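Local coordinates for protein CAS6A (PDB 4C97) that probably cleaves CRISPR RNA precursors as a Cas6-family endoribonuclease in antiviral defence, at residues G16-P20 / R55-A61; R120-F126 / G198-L204. The protein carries 1 engineered substitution. One frame throughout, in Å; residues are numbered along the deposited sequence.

How the contacts relate
Contact 1 (16-20 with 55-61) and contact 2 (120-126 with 198-204) lie in two different five-stranded antiparallel sheets, with centres 29 Å apart. Contact 1 is at one end of its sheet, where a loop meets a beta turn. Its outer half is exposed and is joined by a carboxylate and a water. Contact 2 is a regular strand pair inside the other sheet. It carries seven backbone hydrogen bonds and one between side chains. One face is buried and largely apolar; the other is mixed, with charged groups round a buried A123-V201 contact. A sulfate ion, probably from the crystallisation liquor, is about 4 Å from the W60 side chain, and R125 reaches it in the conformer described.

Contact 1. Residues G16-P20 / R55-A61; sequences GEGLP and REGAAWA
The contact of G18, L19 and P20 with E56 and A59 joins a loop to a beta hairpin at the end of an antiparallel sheet. Segment 16-20 links strand 6-15 to helix 22-36. Residues R55 to A58 form the type II turn between strands 48-55 and 58-65.

The polar half is at the turn. E56 starts with CG anti to its backbone N (chi1 -174°), then bends at chi2, which brings its carboxylate back to the loop. G18 N donates to E56 OE2 at 2.7 Å. The donor comes from the syn side and lies 29° out of the carboxylate plane. E17 packs its CG against the same oxygen, E56 OE2, at 3.3 Å. The two carboxylate planes are almost perpendicular, and E17 OE2 stays 4.8 Å from E56 OE2.

One water bridges the two backbones. It donates to G16 O and to G18 O, each at 2.7 Å, and accepts from G57 N.

The apolar half follows the start of strand 58-65. A59 CB is met by L19 CD2 at 3.9 Å and by the P20 ring at CD. P20 CG reaches over to W60 O at 3.8 Å. P20 also touches L14 of strand 6-15 and L88. W60 turns its side chain from the loop at CB, and its ring stacks on W104.

The loop is thus held to the turn by the bond from G18 N to the E56 carboxylate and by a water with three partners. The nearby E17 carboxylate may raise the proton affinity of E56, while the bond from G18 N should favour its charged form.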
loop_
_atom_site.group_PDB
_atom_site.type_symbol
_atom_site.label_atom_id
_atom_site.label_comp_id
_atom_site.label_asym_id
_atom_site.label_seq_id
_atom_site.Cartn_x
_atom_site.Cartn_y
_atom_site.Cartn_z
ATOM N N GLY A 16 10.183 21.751 2.933
ATOM C CA GLY A 16 9.497 22.641 2.023
ATOM C C GLY A 16 8.102 22.899 2.526
ATOM O O GLY A 16 7.658 22.276 3.484
ATOM N N GLU A 17 7.415 23.827 1.879
ATOM C CA GLU A 17 6.070 24.215 2.269
ATOM C C GLU A 17 5.034 23.285 1.631
ATOM O O GLU A 17 5.145 22.914 0.461
ATOM C CB GLU A 17 5.818 25.670 1.848
ATOM C CG GLU A 17 5.222 26.552 2.928
ATOM C CD GLU A 17 5.161 28.006 2.514
ATOM O OE1 GLU A 17 6.121 28.489 1.877
ATOM O OE2 GLU A 17 4.143 28.664 2.811
ATOM N N GLY A 18 4.034 22.893 2.407
ATOM C CA GLY A 18 2.913 22.140 1.874
ATOM C C GLY A 18 3.094 20.640 1.951
ATOM O O GLY A 18 3.966 20.139 2.659
ATOM N N LEU A 19 2.244 19.921 1.226
ATOM C CA LEU A 19 2.356 18.483 1.128
ATOM C C LEU A 19 2.479 18.071 -0.314
ATOM O O LEU A 19 2.059 18.790 -1.210
ATOM C CB LEU A 19 1.140 17.807 1.742
ATOM C CG LEU A 19 1.098 17.898 3.261
ATOM C CD1 LEU A 19 -0.287 18.301 3.710
ATOM C CD2 LEU A 19 1.522 16.561 3.856
ATOM N N PRO A 20 3.063 16.903 -0.545
ATOM C CA PRO A 20 3.080 16.414 -1.920
ATOM C C PRO A 20 1.677 16.255 -2.459
ATOM O O PRO A 20 0.729 16.052 -1.685
ATOM C CB PRO A 20 3.741 15.039 -1.791
ATOM C CG PRO A 20 4.462 15.066 -0.534
ATOM C CD PRO A 20 3.679 15.935 0.376
ATOM N N ARG A 55 2.448 16.330 7.822
ATOM C CA ARG A 55 1.817 17.602 8.133
ATOM C C ARG A 55 2.686 18.693 7.538
ATOM O O ARG A 55 3.823 18.435 7.131
ATOM C CB ARG A 55 1.744 17.782 9.649
ATOM C CG ARG A 55 3.106 17.650 10.329
ATOM C CD ARG A 55 3.038 17.849 11.834
ATOM N NE ARG A 55 4.355 18.181 12.382
ATOM C CZ ARG A 55 5.143 17.346 13.062
ATOM N NH1 ARG A 55 4.768 16.095 13.319
ATOM N NH2 ARG A 55 6.322 17.774 13.501
ATOM N N GLU A 56 2.155 19.907 7.495
ATOM C CA GLU A 56 2.939 21.063 7.099
ATOM C C GLU A 56 4.204 21.105 7.944
ATOM O O GLU A 56 4.135 21.092 9.170
ATOM C CB GLU A 56 2.131 22.342 7.309
ATOM C CG GLU A 56 2.812 23.595 6.792
ATOM C CD GLU A 56 2.845 23.666 5.283
ATOM O OE1 GLU A 56 1.921 23.129 4.637
ATOM O OE2 GLU A 56 3.807 24.251 4.744
ATOM N N GLY A 57 5.357 21.129 7.283
ATOM C CA GLY A 57 6.633 21.244 7.963
ATOM C C GLY A 57 7.257 19.913 8.325
ATOM O O GLY A 57 8.400 19.871 8.782
ATOM N N ALA A 58 6.510 18.829 8.126
ATOM C CA ALA A 58 7.004 17.480 8.399
ATOM C C ALA A 58 6.311 16.509 7.457
ATOM O O ALA A 58 5.693 15.516 7.879
ATOM C CB ALA A 58 6.759 17.098 9.852
ATOM N N ALA A 59 6.422 16.815 6.171
ATOM C CA ALA A 59 5.782 16.044 5.118
ATOM C C ALA A 59 6.717 14.964 4.621
ATOM O O ALA A 59 7.941 15.056 4.759
ATOM C CB ALA A 59 5.372 16.959 3.964
ATOM N N TRP A 60 6.134 13.918 4.063
ATOM C CA TRP A 60 6.941 12.890 3.446
ATOM C C TRP A 60 6.219 12.266 2.270
ATOM O O TRP A 60 4.995 12.367 2.133
ATOM C CB TRP A 60 7.311 11.814 4.467
ATOM C CG TRP A 60 6.113 11.262 5.218
ATOM C CD1 TRP A 60 5.634 11.701 6.416
ATOM C CD2 TRP A 60 5.276 10.170 4.825
ATOM N NE1 TRP A 60 4.531 10.961 6.784
ATOM C CE2 TRP A 60 4.287 10.018 5.820
ATOM C CE3 TRP A 60 5.238 9.314 3.719
ATOM C CZ2 TRP A 60 3.302 9.045 5.746
ATOM C CZ3 TRP A 60 4.249 8.360 3.639
ATOM C CH2 TRP A 60 3.293 8.235 4.648
ATOM N N ALA A 61 7.003 11.603 1.430
ATOM C CA ALA A 61 6.441 10.801 0.360
ATOM C C ALA A 61 6.994 9.409 0.478
ATOM O O ALA A 61 7.985 9.200 1.172
ATOM C CB ALA A 61 6.771 11.383 -0.974
HETATM O O HOH W 1 5.717 20.822 4.554
#

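Contact 2. Residues R120-F126 / G198-L204; sequences RDLALRF and GRVVYHL. With SO4 (sulfate ion), chain D.
G198 opens the second segment by pairing with F126; the two strands run antiparallel, and the pairing ends at L204 with R120. G198 O accepts from F126 N at 2.7 Å, and G198 N donates to F126 O. Next to this pair, in the conformer described, R125 reaches a sulfate ion, with NH2 3.0 Å from sulfate O1. W104 and R237 also bind this ion, which is probably from the crystallisation liquor but may mark an anion pocket.

R199 runs out straight from CG to NE. One face of its guanidinium lies over A123 CB. Its NE forms a salt bridge with E241, on the neighbouring strand 238-241. V200 exchanges two backbone bonds with L124. Its CG2 meets F126 CE2 at 3.8 Å, and its CG1 packs on one face of the Y202 ring. V201 faces the other way, with CG2 3.9 Å from A123 CB.

Y202 exchanges two backbone bonds with L122. L124 CD1 approaches its CE2 at 4.0 Å, and F126 CZ sits at the ring edge, 3.7 Å from Y202 OH. That hydroxyl is hydrogen-bonded to P142 O.

H203 ND1 donates to D121 OD1 at 2.7 Å. The carboxylate and imidazole planes are 46° apart. L204 N bonds to R120 O at 2.8 Å.

Strand 199-203 lies between 176-186 and 121-127, with helix 144-158 on the largely apolar face of L124, F126, V200 and Y202, consistent with the ferredoxin-like (RAMP) fold of Cas6 proteins. The other face is mixed, with charged groups round buried A123 and V201. There H203 ND1 and R178 share D121 OD1, which helps to set the turn of the imidazole.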
loop_
_atom_site.group_PDB
_atom_site.type_symbol
_atom_site.label_atom_id
_atom_site.label_comp_id
_atom_site.label_asym_id
_atom_site.label_seq_id
_atom_site.Cartn_x
_atom_site.Cartn_y
_atom_site.Cartn_z
ATOM N N ARG A 120 -6.930 -15.798 12.668
ATOM C CA ARG A 120 -8.247 -15.619 12.061
ATOM C C ARG A 120 -8.637 -14.161 11.932
ATOM O O ARG A 120 -9.534 -13.830 11.165
ATOM C CB ARG A 120 -9.297 -16.344 12.896
ATOM C CG ARG A 120 -9.089 -17.824 12.933
ATOM C CD ARG A 120 -10.183 -18.525 13.683
ATOM N NE ARG A 120 -10.386 -19.863 13.134
ATOM C CZ ARG A 120 -9.952 -20.995 13.676
ATOM N NH1 ARG A 120 -9.277 -20.997 14.822
ATOM N NH2 ARG A 120 -10.210 -22.141 13.065
ATOM N N ASP A 121 -7.946 -13.293 12.663
ATOM C CA ASP A 121 -8.253 -11.868 12.685
ATOM C C ASP A 121 -7.219 -11.054 11.920
ATOM O O ASP A 121 -6.018 -11.360 11.940
ATOM C CB ASP A 121 -8.284 -11.329 14.109
ATOM C CG ASP A 121 -9.376 -11.940 14.950
ATOM O OD1 ASP A 121 -10.449 -12.262 14.404
ATOM O OD2 ASP A 121 -9.134 -12.094 16.168
ATOM N N LEU A 122 -7.680 -10.023 11.228
ATOM C CA LEU A 122 -6.775 -9.076 10.589
ATOM C C LEU A 122 -7.318 -7.669 10.768
ATOM O O LEU A 122 -8.401 -7.330 10.264
ATOM C CB LEU A 122 -6.578 -9.399 9.104
ATOM C CG LEU A 122 -5.732 -8.369 8.323
ATOM C CD1 LEU A 122 -4.305 -8.309 8.848
ATOM C CD2 LEU A 122 -5.784 -8.649 6.854
ATOM N N ALA A 123 -6.587 -6.863 11.530
ATOM C CA ALA A 123 -6.958 -5.469 11.736
ATOM C C ALA A 123 -6.171 -4.624 10.761
ATOM O O ALA A 123 -4.950 -4.629 10.795
ATOM C CB ALA A 123 -6.649 -5.039 13.150
ATOM N N LEU A 124 -6.878 -3.921 9.890
ATOM C CA LEU A 124 -6.244 -3.013 8.954
ATOM C C LEU A 124 -6.604 -1.589 9.274
ATOM O O LEU A 124 -7.753 -1.270 9.601
ATOM C CB LEU A 124 -6.660 -3.306 7.514
ATOM C CG LEU A 124 -6.143 -4.590 6.902
ATOM C CD1 LEU A 124 -6.696 -4.735 5.500
ATOM C CD2 LEU A 124 -4.610 -4.588 6.884
ATOM N N ARG A 125 -5.596 -0.735 9.169
ATOM C CA ARG A 125 -5.805 0.698 9.221
ATOM C C ARG A 125 -5.645 1.259 7.825
ATOM O O ARG A 125 -4.622 1.054 7.150
ATOM C CB ARG A 125 -4.860 1.418 10.185
ATOM C CG ARG A 125 -5.187 2.916 10.272
ATOM C CD ARG A 125 -4.536 3.628 11.431
ATOM N NE ARG A 125 -3.174 4.049 11.113
ATOM C CZ ARG A 125 -2.862 5.162 10.452
ATOM N NH1 ARG A 125 -3.803 5.992 10.023
ATOM N NH2 ARG A 125 -1.592 5.446 10.222
ATOM N N PHE A 126 -6.681 1.954 7.393
ATOM C CA PHE A 126 -6.716 2.618 6.103
ATOM C C PHE A 126 -6.353 4.061 6.372
ATOM O O PHE A 126 -7.118 4.821 6.981
ATOM C CB PHE A 126 -8.114 2.481 5.487
ATOM C CG PHE A 126 -8.511 1.045 5.228
ATOM C CD1 PHE A 126 -8.161 0.420 4.047
ATOM C CD2 PHE A 126 -9.178 0.297 6.198
ATOM C CE1 PHE A 126 -8.504 -0.887 3.811
ATOM C CE2 PHE A 126 -9.514 -0.998 5.960
ATOM C CZ PHE A 126 -9.170 -1.606 4.782
ATOM N N GLY A 198 -9.847 4.856 8.168
ATOM C CA GLY A 198 -10.259 4.318 9.455
ATOM C C GLY A 198 -9.714 2.926 9.710
ATOM O O GLY A 198 -8.694 2.559 9.165
ATOM N N ARG A 199 -10.403 2.167 10.557
ATOM C CA ARG A 199 -9.914 0.865 10.971
ATOM C C ARG A 199 -11.003 -0.174 10.800
ATOM O O ARG A 199 -12.156 0.052 11.207
ATOM C CB ARG A 199 -9.487 0.925 12.437
ATOM C CG ARG A 199 -8.982 -0.365 13.021
ATOM C CD ARG A 199 -8.503 -0.097 14.450
ATOM N NE ARG A 199 -7.783 -1.214 15.047
ATOM C CZ ARG A 199 -8.369 -2.249 15.628
ATOM N NH1 ARG A 199 -9.690 -2.315 15.673
ATOM N NH2 ARG A 199 -7.637 -3.220 16.158
ATOM N N VAL A 200 -10.637 -1.308 10.208
ATOM C CA VAL A 200 -11.572 -2.423 10.104
ATOM C C VAL A 200 -10.885 -3.685 10.627
ATOM O O VAL A 200 -9.729 -3.933 10.307
ATOM C CB VAL A 200 -12.025 -2.646 8.643
ATOM C CG1 VAL A 200 -13.055 -3.761 8.601
ATOM C CG2 VAL A 200 -12.612 -1.365 8.048
ATOM N N VAL A 201 -11.602 -4.468 11.441
ATOM C CA VAL A 201 -11.093 -5.774 11.842
ATOM C C VAL A 201 -11.889 -6.866 11.121
ATOM O O VAL A 201 -13.090 -7.007 11.309
ATOM C CB VAL A 201 -11.146 -5.964 13.357
ATOM C CG1 VAL A 201 -10.512 -7.297 13.735
ATOM C CG2 VAL A 201 -10.437 -4.812 14.069
ATOM N N TYR A 202 -11.171 -7.617 10.299
ATOM C CA TYR A 202 -11.678 -8.756 9.539
ATOM C C TYR A 202 -11.470 -10.025 10.324
ATOM O O TYR A 202 -10.513 -10.146 11.094
ATOM C CB TYR A 202 -10.960 -8.858 8.180
ATOM C CG TYR A 202 -11.165 -7.596 7.376
ATOM C CD1 TYR A 202 -12.315 -7.415 6.622
ATOM C CD2 TYR A 202 -10.236 -6.567 7.423
ATOM C CE1 TYR A 202 -12.528 -6.250 5.921
ATOM C CE2 TYR A 202 -10.431 -5.392 6.720
ATOM C CZ TYR A 202 -11.590 -5.243 5.973
ATOM O OH TYR A 202 -11.836 -4.086 5.295
ATOM N N HIS A 203 -12.383 -10.970 10.141
ATOM C CA HIS A 203 -12.317 -12.216 10.865
ATOM C C HIS A 203 -12.774 -13.333 9.954
ATOM O O HIS A 203 -13.838 -13.224 9.329
ATOM C CB HIS A 203 -13.209 -12.148 12.081
ATOM C CG HIS A 203 -13.355 -13.458 12.772
ATOM N ND1 HIS A 203 -12.329 -14.025 13.490
ATOM C CD2 HIS A 203 -14.393 -14.319 12.843
ATOM C CE1 HIS A 203 -12.730 -15.183 13.986
ATOM N NE2 HIS A 203 -13.981 -15.386 13.602
ATOM N N LEU A 204 -11.981 -14.396 9.888
ATOM C CA LEU A 204 -12.296 -15.562 9.073
ATOM C C LEU A 204 -12.699 -16.736 9.964
ATOM O O LEU A 204 -11.841 -17.386 10.588
ATOM C CB LEU A 204 -11.088 -15.951 8.212
ATOM C CG LEU A 204 -11.268 -17.187 7.329
ATOM C CD1 LEU A 204 -12.548 -17.127 6.522
ATOM C CD2 LEU A 204 -10.067 -17.373 6.408
HETATM S S SO4 D . -0.447 8.769 8.870
HETATM O O1 SO4 D . 0.119 7.438 8.703
HETATM O O2 SO4 D . -1.864 8.615 9.204
HETATM O O3 SO4 D . 0.235 9.454 9.962
HETATM O O4 SO4 D . -0.358 9.603 7.678
#